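Sporulation-control protein spo0M (Bacillus subtilis, PDB 5CL2) controls the expression of spo0A and is required for Bacillus subtilis to pass the morphological stage 0 of sporulation. Local coordinates at residues A[131-136]-A[189-194]; A[195-200]-A[223-228]. All coordinates share one frame; numbering follows the deposited sequence.

Contact 1: residues A[131-136]-A[189-194]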
loop_
_atom_site.group_PDB
_atom_site.type_symbol
_atom_site.label_atom_id
_atom_site.label_comp_id
_atom_site.label_asym_id
_atom_site.label_seq_id
_atom_site.Cartn_x
_atom_site.Cartn_y
_atom_site.Cartn_z
ATOM N N HIS A 131 13.834 -13.087 -3.362
ATOM C CA HIS A 131 14.717 -12.126 -3.976
ATOM C C HIS A 131 16.057 -12.221 -3.245
ATOM O O HIS A 131 16.087 -12.430 -2.030
ATOM C CB HIS A 131 14.079 -10.736 -3.875
ATOM C CG HIS A 131 14.903 -9.620 -4.426
ATOM N ND1 HIS A 131 16.010 -9.120 -3.769
ATOM C CD2 HIS A 131 14.746 -8.851 -5.527
ATOM C CE1 HIS A 131 16.517 -8.119 -4.463
ATOM N NE2 HIS A 131 15.767 -7.935 -5.537
ATOM N N PRO A 132 17.165 -12.082 -3.981
ATOM C CA PRO A 132 18.525 -12.219 -3.441
ATOM C C PRO A 132 18.805 -11.461 -2.133
ATOM O O PRO A 132 19.470 -12.032 -1.279
ATOM C CB PRO A 132 19.393 -11.667 -4.568
ATOM C CG PRO A 132 18.627 -12.044 -5.818
ATOM C CD PRO A 132 17.163 -11.929 -5.450
ATOM N N TRP A 133 18.354 -10.218 -1.979
ATOM C CA TRP A 133 18.551 -9.511 -0.706
ATOM C C TRP A 133 17.878 -10.252 0.440
ATOM O O TRP A 133 18.440 -10.350 1.538
ATOM C CB TRP A 133 18.005 -8.089 -0.752
ATOM C CG TRP A 133 18.551 -7.218 -1.850
ATOM C CD1 TRP A 133 19.688 -7.417 -2.577
ATOM C CD2 TRP A 133 17.982 -5.995 -2.322
ATOM N NE1 TRP A 133 19.854 -6.397 -3.481
ATOM C CE2 TRP A 133 18.817 -5.513 -3.348
ATOM C CE3 TRP A 133 16.833 -5.273 -1.991
ATOM C CZ2 TRP A 133 18.542 -4.336 -4.043
ATOM C CZ3 TRP A 133 16.556 -4.106 -2.688
ATOM C CH2 TRP A 133 17.410 -3.646 -3.697
ATOM N N ILE A 134 16.661 -10.746 0.193
ATOM C CA ILE A 134 15.922 -11.485 1.207
ATOM C C ILE A 134 16.649 -12.785 1.498
ATOM O O ILE A 134 16.758 -13.192 2.649
ATOM C CB ILE A 134 14.481 -11.788 0.795
ATOM C CG1 ILE A 134 13.651 -10.508 0.754
ATOM C CG2 ILE A 134 13.839 -12.774 1.772
ATOM C CD1 ILE A 134 12.199 -10.744 0.272
ATOM N N GLU A 135 17.146 -13.440 0.456
ATOM C CA GLU A 135 17.862 -14.695 0.646
ATOM C C GLU A 135 19.168 -14.470 1.424
ATOM O O GLU A 135 19.599 -15.327 2.202
ATOM C CB GLU A 135 18.140 -15.343 -0.709
ATOM C CG GLU A 135 18.652 -16.769 -0.634
ATOM C CD GLU A 135 18.364 -17.540 -1.914
ATOM O OE1 GLU A 135 18.455 -16.944 -3.017
ATOM O OE2 GLU A 135 18.035 -18.742 -1.821
ATOM N N ASN A 136 19.760 -13.292 1.250
ATOM C CA ASN A 136 20.910 -12.885 2.041
ATOM C C ASN A 136 20.514 -12.753 3.500
ATOM O O ASN A 136 21.220 -13.252 4.381
ATOM C CB ASN A 136 21.497 -11.556 1.540
ATOM C CG ASN A 136 22.273 -11.695 0.235
ATOM O OD1 ASN A 136 22.450 -12.796 -0.288
ATOM N ND2 ASN A 136 22.718 -10.568 -0.308
ATOM N N PHE A 189 9.570 -8.959 5.657
ATOM C CA PHE A 189 10.302 -8.201 4.650
ATOM C C PHE A 189 9.364 -7.320 3.837
ATOM O O PHE A 189 8.377 -7.806 3.272
ATOM C CB PHE A 189 11.030 -9.139 3.712
ATOM C CG PHE A 189 11.957 -10.054 4.400
ATOM C CD1 PHE A 189 13.211 -9.629 4.771
ATOM C CD2 PHE A 189 11.566 -11.329 4.713
ATOM C CE1 PHE A 189 14.069 -10.465 5.403
ATOM C CE2 PHE A 189 12.425 -12.173 5.368
ATOM C CZ PHE A 189 13.686 -11.730 5.714
ATOM N N LEU A 190 9.673 -6.036 3.775
ATOM C CA LEU A 190 8.996 -5.127 2.867
ATOM C C LEU A 190 9.999 -4.681 1.812
ATOM O O LEU A 190 10.872 -3.844 2.067
ATOM C CB LEU A 190 8.437 -3.929 3.631
ATOM C CG LEU A 190 7.656 -4.294 4.897
ATOM C CD1 LEU A 190 7.330 -3.051 5.716
ATOM C CD2 LEU A 190 6.383 -5.020 4.501
ATOM N N LEU A 191 9.854 -5.242 0.620
ATOM C CA LEU A 191 10.816 -5.058 -0.442
ATOM C C LEU A 191 10.401 -3.904 -1.321
ATOM O O LEU A 191 9.249 -3.826 -1.739
ATOM C CB LEU A 191 10.935 -6.333 -1.258
ATOM C CG LEU A 191 11.907 -6.268 -2.423
ATOM C CD1 LEU A 191 13.305 -6.119 -1.876
ATOM C CD2 LEU A 191 11.778 -7.522 -3.247
ATOM N N ASP A 192 11.333 -3.000 -1.586
ATOM C CA ASP A 192 11.122 -1.943 -2.563
ATOM C C ASP A 192 12.331 -1.895 -3.493
ATOM O O ASP A 192 13.215 -2.764 -3.419
ATOM C CB ASP A 192 10.842 -0.595 -1.879
ATOM C CG ASP A 192 11.952 -0.171 -0.902
ATOM O OD1 ASP A 192 12.939 0.447 -1.349
ATOM O OD2 ASP A 192 11.827 -0.463 0.316
ATOM N N GLU A 193 12.334 -0.922 -4.401
ATOM C CA GLU A 193 13.343 -0.830 -5.459
ATOM C C GLU A 193 14.748 -0.462 -4.950
ATOM O O GLU A 193 15.758 -0.871 -5.524
ATOM C CB GLU A 193 12.893 0.201 -6.507
ATOM C CG GLU A 193 11.549 -0.092 -7.204
ATOM C CD GLU A 193 11.666 -1.106 -8.334
ATOM O OE1 GLU A 193 12.770 -1.666 -8.515
ATOM O OE2 GLU A 193 10.661 -1.320 -9.060
ATOM N N ASP A 194 14.812 0.353 -3.903
ATOM C CA ASP A 194 16.110 0.855 -3.425
ATOM C C ASP A 194 16.682 0.128 -2.226
ATOM O O ASP A 194 17.784 0.425 -1.785
ATOM C CB ASP A 194 16.000 2.343 -3.109
ATOM C CG ASP A 194 15.502 3.124 -4.294
ATOM O OD1 ASP A 194 16.265 3.212 -5.284
ATOM O OD2 ASP A 194 14.357 3.634 -4.232
#
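Leu191 and Phe189 on strand 185-191 receive the first turn of helix 132-143, a helix-on-sheet packing in which alternate residues of the strand face the helix. Leu191 touches two adjoining rings, one with each methyl: CD1 comes within 3.6 Å of Trp133 CE3, while CD2 lies off-centre over the His131 ring in a CH-pi contact, 4.3 Å from its centroid. With chi1 at 179°, CG of Leu191 points away from the backbone N, and the side chain crosses those of His131 and Trp133 at about a right angle. Further along the turn, Ile134 CG2 sits almost squarely above the Phe189 ring, 11° off the normal, and Ile134 CD1 reaches back to Phe189 CB. The far rim of the indole meets backbone instead: Trp133 CH2 lies 3.7 Å from Glu193 O, which approaches the ring edge in plane.

In the second shell, Phe169 packs edge-to-face on Phe189, Leu196 of the next strand touches Trp133, Ile134 and Phe189, and Trp133 also touches Gln230, Leu233 and Glu234 of helix 230-234. The turn after the strand is fixed by Asp192, whose OD1 accepts from Asp194 N in an Asx turn and also takes a salt bridge from Arg227. At the helix start His131 is the N-cap, its imidazole held against the indole by a bond from Trp133 N to His131 ND1, 3.1 Å long and tilted 21° from the imidazole plane.

Contact 2: residues A[195-200]-A[223-228]; sequences GLEIIF and LVRVRF
Arg225 and Glu197 meet diagonally across two antiparallel strands, on the face that also carries Ile199 and Arg227. From CB, the arginine runs nearly straight, with CG anti to the backbone N (chi1 -158°). Its CG touches Ile199 CG1 at 3.8 Å, and CD continues beside the same isoleucine; both carbons also pass close to Glu197 OE2, CG at 3.2 Å. NE then donates to Glu197 OE2 at 2.6 Å, a short salt-bridge hydrogen bond with an N-H...O angle of 160°. OE2 lies at the edge of the guanidinium, near its plane, but NE meets it from above the carboxylate plane, the two planes being 52° apart. Ile199 CD1 lies over one guanidinium face, and at the tip NH1 makes a weak, long ion pair with Asp192 of the second subunit.

The face carrying Leu196, Ile198, Phe200, Val224, Val226 and Phe228 is apolar. Phe200 CB rests on Val224 CB at 3.8 Å, and Ile198 CD1 approaches Phe228 CE1 at 4.0 Å; helix 236-248 covers Phe228. Leu196 and Phe228 exchange two backbone hydrogen bonds, Ile198 and Val226 two more, and Phe200 N donates to Val224 O; Glu197 with Arg227 and Ile199 with Arg225 are the non-hydrogen-bonded pairs between. This regular antiparallel alternation joins strand 195-202 to 224-229, one of the two outermost strands of a five-stranded sheet within the chain.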
loop_
_atom_site.group_PDB
_atom_site.type_symbol
_atom_site.label_atom_id
_atom_site.label_comp_id
_atom_site.label_asym_id
_atom_site.label_seq_id
_atom_site.Cartn_x
_atom_site.Cartn_y
_atom_site.Cartn_z
ATOM N N GLY A 195 15.949 -0.849 -1.725
ATOM C CA GLY A 195 16.368 -1.546 -0.536
ATOM C C GLY A 195 15.248 -2.353 0.072
ATOM O O GLY A 195 14.273 -2.734 -0.595
ATOM N N LEU A 196 15.392 -2.618 1.357
ATOM C CA LEU A 196 14.519 -3.561 2.022
ATOM C C LEU A 196 14.289 -3.150 3.474
ATOM O O LEU A 196 15.231 -2.760 4.170
ATOM C CB LEU A 196 15.146 -4.942 1.919
ATOM C CG LEU A 196 14.429 -6.163 2.439
ATOM C CD1 LEU A 196 14.814 -7.343 1.594
ATOM C CD2 LEU A 196 14.877 -6.360 3.849
ATOM N N GLU A 197 13.048 -3.235 3.937
ATOM C CA GLU A 197 12.753 -2.973 5.349
ATOM C C GLU A 197 12.423 -4.265 6.106
ATOM O O GLU A 197 11.655 -5.095 5.620
ATOM C CB GLU A 197 11.601 -1.979 5.450
ATOM C CG GLU A 197 11.264 -1.516 6.825
ATOM C CD GLU A 197 10.519 -0.201 6.797
ATOM O OE1 GLU A 197 10.489 0.408 5.715
ATOM O OE2 GLU A 197 9.995 0.245 7.840
ATOM N N ILE A 198 12.995 -4.435 7.293
ATOM C CA ILE A 198 12.726 -5.620 8.111
ATOM C C ILE A 198 12.017 -5.269 9.398
ATOM O O ILE A 198 12.408 -4.330 10.103
ATOM C CB ILE A 198 13.994 -6.386 8.470
ATOM C CG1 ILE A 198 14.834 -6.624 7.232
ATOM C CG2 ILE A 198 13.646 -7.721 9.088
ATOM C CD1 ILE A 198 15.878 -7.645 7.424
ATOM N N ILE A 199 10.936 -5.992 9.671
ATOM C CA ILE A 199 10.234 -5.863 10.936
ATOM C C ILE A 199 10.582 -7.088 11.774
ATOM O O ILE A 199 10.521 -8.226 11.295
ATOM C CB ILE A 199 8.726 -5.730 10.727
ATOM C CG1 ILE A 199 8.424 -4.469 9.916
ATOM C CG2 ILE A 199 7.995 -5.722 12.050
ATOM C CD1 ILE A 199 6.990 -4.368 9.466
ATOM N N PHE A 200 11.012 -6.839 13.004
ATOM C CA PHE A 200 11.468 -7.877 13.919
ATOM C C PHE A 200 10.466 -8.005 15.036
ATOM O O PHE A 200 9.961 -7.010 15.545
ATOM C CB PHE A 200 12.842 -7.536 14.511
ATOM C CG PHE A 200 13.949 -7.472 13.499
ATOM C CD1 PHE A 200 14.098 -6.356 12.682
ATOM C CD2 PHE A 200 14.868 -8.497 13.395
ATOM C CE1 PHE A 200 15.123 -6.284 11.768
ATOM C CE2 PHE A 200 15.898 -8.426 12.478
ATOM C CZ PHE A 200 16.022 -7.314 11.659
ATOM N N LEU A 223 8.044 -2.463 18.712
ATOM C CA LEU A 223 8.304 -3.237 17.524
ATOM C C LEU A 223 9.596 -2.730 16.913
ATOM O O LEU A 223 9.801 -1.517 16.834
ATOM C CB LEU A 223 7.124 -3.104 16.561
ATOM C CG LEU A 223 7.109 -3.793 15.217
ATOM C CD1 LEU A 223 5.668 -4.059 14.884
ATOM C CD2 LEU A 223 7.728 -2.862 14.217
ATOM N N VAL A 224 10.484 -3.632 16.517
ATOM C CA VAL A 224 11.725 -3.200 15.878
ATOM C C VAL A 224 11.572 -3.099 14.366
ATOM O O VAL A 224 11.223 -4.078 13.697
ATOM C CB VAL A 224 12.872 -4.133 16.225
ATOM C CG1 VAL A 224 14.117 -3.731 15.464
ATOM C CG2 VAL A 224 13.118 -4.061 17.721
ATOM N N ARG A 225 11.805 -1.911 13.828
ATOM C CA ARG A 225 11.617 -1.698 12.408
ATOM C C ARG A 225 12.828 -1.019 11.783
ATOM O O ARG A 225 13.091 0.140 12.055
ATOM C CB ARG A 225 10.347 -0.873 12.178
ATOM C CG ARG A 225 9.773 -1.033 10.793
ATOM C CD ARG A 225 8.322 -0.583 10.725
ATOM N NE ARG A 225 7.957 -0.290 9.343
ATOM C CZ ARG A 225 6.717 -0.053 8.921
ATOM N NH1 ARG A 225 5.699 -0.079 9.774
ATOM N NH2 ARG A 225 6.498 0.211 7.642
ATOM N N VAL A 226 13.536 -1.724 10.903
ATOM C CA VAL A 226 14.815 -1.220 10.399
ATOM C C VAL A 226 14.955 -1.273 8.871
ATOM O O VAL A 226 14.749 -2.327 8.257
ATOM C CB VAL A 226 15.997 -2.008 11.022
ATOM C CG1 VAL A 226 17.313 -1.652 10.325
ATOM C CG2 VAL A 226 16.081 -1.766 12.541
ATOM N N ARG A 227 15.345 -0.150 8.261
ATOM C CA ARG A 227 15.600 -0.150 6.821
ATOM C C ARG A 227 17.068 -0.420 6.484
ATOM O O ARG A 227 17.969 0.165 7.081
ATOM C CB ARG A 227 15.170 1.176 6.195
ATOM C CG ARG A 227 15.769 1.374 4.818
ATOM C CD ARG A 227 15.023 2.405 4.006
ATOM N NE ARG A 227 15.196 2.114 2.590
ATOM C CZ ARG A 227 14.309 1.435 1.869
ATOM N NH1 ARG A 227 13.179 1.016 2.428
ATOM N NH2 ARG A 227 14.545 1.190 0.590
ATOM N N PHE A 228 17.286 -1.334 5.552
ATOM C CA PHE A 228 18.579 -1.626 4.937
ATOM C C PHE A 228 18.580 -1.156 3.488
ATOM O O PHE A 228 17.565 -1.274 2.784
ATOM C CB PHE A 228 18.878 -3.132 4.945
ATOM C CG PHE A 228 19.007 -3.739 6.318
ATOM C CD1 PHE A 228 17.897 -3.885 7.142
ATOM C CD2 PHE A 228 20.226 -4.224 6.757
ATOM C CE1 PHE A 228 18.025 -4.458 8.397
ATOM C CE2 PHE A 228 20.350 -4.801 8.011
ATOM C CZ PHE A 228 19.250 -4.919 8.823
#

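How the contacts relate
From the N terminus, the chain first builds two sheets, which together supply the sodium site through Thr14, Asp122 and Asp124, before reaching residues 131-136. Contact 1 then closes a loop of 52 residues, bringing the start of helix 132-143 onto strand 185-191. The chain turns directly into strand 195-202, and contact 2 closes a shorter loop of 22 residues. The two are therefore in series, neither nested nor crossed. They share one sheet, in which strands 185-191 and 195-202 are neighbours, joined in part by a probable hydrogen bond from Leu190 N to Glu197 O. Together they tie the helix, through consecutive strands, to the edge strand 224-229 of that sheet, and both touch the second subunit.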